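Side-chain contact in intimin (Escherichia coli, PDB 1F00), which probably mediates adhesion of enteropathogenic bacteria to host cells by binding a receptor through its C-terminal extracellular region: residues L127-G132 and I165-S170. Residues are numbered along the deposited sequence; the frame is centred on the assembly and turned at random.
Sequences LKASGG and ISVISS
Leu127 and Ile165 meet through methyl groups: CD1 of Leu127 lies 3.7 Å from CG2 of Ile165, and the two side chains slant across one another. Ile165 has chi1 -59°, which sets CG1 beside the backbone N and turns CG2 anti to that N, where it meets the leucine. Two residues further along each segment, CB of Ala129 sits 4.1 Å from both CG1 and CG2 of Val167, so the single methyl faces the fork of the valine. At the far end the backbone itself is the partner, CA of Gly132 lying 3.8 Å from OG of Ser169. That hydroxyl has its polar partner in Asp171, to which it is hydrogen-bonded.

No hydrogen bond joins the two segments. Their CA atoms close in from 9.1 Å between Leu127 and Ile165 to 5.7 Å between Gly132 and Ser169, so the layers draw together toward the end where Gly132 has no side chain; the segments run 29° apart. Trp138 touches both Ala129 and Val167, extending the apolar layer, and Leu97 touches Val167 and Ser169. Each segment is held by its own sheet: Leu127 bonds through its backbone to Gly153, Ile165 to Tyr177. Alternate residues facing inward from two separately bonded sheets, Leu127 and Ala129 against Ile165, Val167 and Ser169, are characteristic of a beta sandwich, here the immunoglobulin-like domain of the bacterial group 2 family.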
loop_
_atom_site.group_PDB
_atom_site.type_symbol
_atom_site.label_atom_id
_atom_site.label_comp_id
_atom_site.label_asym_id
_atom_site.label_seq_id
_atom_site.Cartn_x
_atom_site.Cartn_y
_atom_site.Cartn_z
ATOM N N LEU A 127 -3.076 4.221 2.388
ATOM C CA LEU A 127 -2.477 3.886 1.100
ATOM C C LEU A 127 -3.610 3.441 0.187
ATOM O O LEU A 127 -4.481 2.676 0.605
ATOM C CB LEU A 127 -1.473 2.736 1.230
ATOM C CG LEU A 127 -0.261 2.906 2.150
ATOM C CD1 LEU A 127 0.737 1.793 1.857
ATOM C CD2 LEU A 127 0.390 4.261 1.931
ATOM N N LYS A 128 -3.606 3.916 -1.054
ATOM C CA LYS A 128 -4.646 3.531 -1.997
ATOM C C LYS A 128 -4.086 2.712 -3.145
ATOM O O LYS A 128 -3.082 3.074 -3.759
ATOM C CB LYS A 128 -5.366 4.763 -2.557
ATOM C CG LYS A 128 -6.464 5.311 -1.657
ATOM C CD LYS A 128 -7.592 4.299 -1.472
ATOM C CE LYS A 128 -8.670 4.832 -0.535
ATOM N NZ LYS A 128 -8.123 5.149 0.823
ATOM N N ALA A 129 -4.747 1.597 -3.419
ATOM C CA ALA A 129 -4.350 0.716 -4.506
ATOM C C ALA A 129 -5.395 0.849 -5.600
ATOM O O ALA A 129 -6.524 1.269 -5.344
ATOM C CB ALA A 129 -4.285 -0.728 -4.017
ATOM N N SER A 130 -5.011 0.504 -6.822
ATOM C CA SER A 130 -5.923 0.560 -7.953
ATOM C C SER A 130 -5.515 -0.537 -8.918
ATOM O O SER A 130 -4.351 -0.944 -8.951
ATOM C CB SER A 130 -5.846 1.922 -8.650
ATOM O OG SER A 130 -4.528 2.199 -9.083
ATOM N N GLY A 131 -6.474 -1.023 -9.696
ATOM C CA GLY A 131 -6.170 -2.076 -10.644
ATOM C C GLY A 131 -6.547 -3.435 -10.093
ATOM O O GLY A 131 -7.153 -3.529 -9.028
ATOM N N GLY A 132 -6.174 -4.490 -10.809
ATOM C CA GLY A 132 -6.515 -5.826 -10.366
ATOM C C GLY A 132 -8.027 -5.939 -10.411
ATOM O O GLY A 132 -8.675 -5.168 -11.115
ATOM N N ILE A 165 5.228 -2.201 2.356
ATOM C CA ILE A 165 3.808 -2.504 2.519
ATOM C C ILE A 165 3.404 -3.059 1.168
ATOM O O ILE A 165 3.673 -2.441 0.135
ATOM C CB ILE A 165 2.967 -1.243 2.812
ATOM C CG1 ILE A 165 3.464 -0.571 4.091
ATOM C CG2 ILE A 165 1.482 -1.619 2.934
ATOM C CD1 ILE A 165 3.464 -1.482 5.310
ATOM N N SER A 166 2.783 -4.235 1.174
ATOM C CA SER A 166 2.363 -4.876 -0.059
ATOM C C SER A 166 0.858 -5.081 -0.103
ATOM O O SER A 166 0.220 -5.307 0.918
ATOM C CB SER A 166 3.049 -6.241 -0.208
ATOM O OG SER A 166 4.455 -6.115 -0.316
ATOM N N VAL A 167 0.293 -4.979 -1.296
ATOM C CA VAL A 167 -1.130 -5.214 -1.467
ATOM C C VAL A 167 -1.258 -6.284 -2.539
ATOM O O VAL A 167 -0.471 -6.318 -3.493
ATOM C CB VAL A 167 -1.889 -3.946 -1.938
ATOM C CG1 VAL A 167 -1.369 -3.491 -3.293
ATOM C CG2 VAL A 167 -3.387 -4.242 -2.023
ATOM N N ILE A 168 -2.218 -7.181 -2.366
ATOM C CA ILE A 168 -2.453 -8.216 -3.362
ATOM C C ILE A 168 -3.938 -8.209 -3.708
ATOM O O ILE A 168 -4.785 -7.967 -2.847
ATOM C CB ILE A 168 -2.040 -9.630 -2.854
ATOM C CG1 ILE A 168 -2.811 -9.992 -1.586
ATOM C CG2 ILE A 168 -0.544 -9.667 -2.591
ATOM C CD1 ILE A 168 -2.418 -11.346 -1.004
ATOM N N SER A 169 -4.247 -8.438 -4.979
ATOM C CA SER A 169 -5.634 -8.477 -5.430
ATOM C C SER A 169 -5.962 -9.943 -5.674
ATOM O O SER A 169 -5.072 -10.723 -6.019
ATOM C CB SER A 169 -5.794 -7.650 -6.709
ATOM O OG SER A 169 -4.826 -8.009 -7.682
ATOM N N SER A 170 -7.226 -10.323 -5.505
ATOM C CA SER A 170 -7.610 -11.718 -5.671
ATOM C C SER A 170 -7.521 -12.287 -7.083
ATOM O O SER A 170 -7.761 -13.477 -7.281
ATOM C CB SER A 170 -9.008 -11.971 -5.082
ATOM O OG SER A 170 -9.991 -11.144 -5.668
#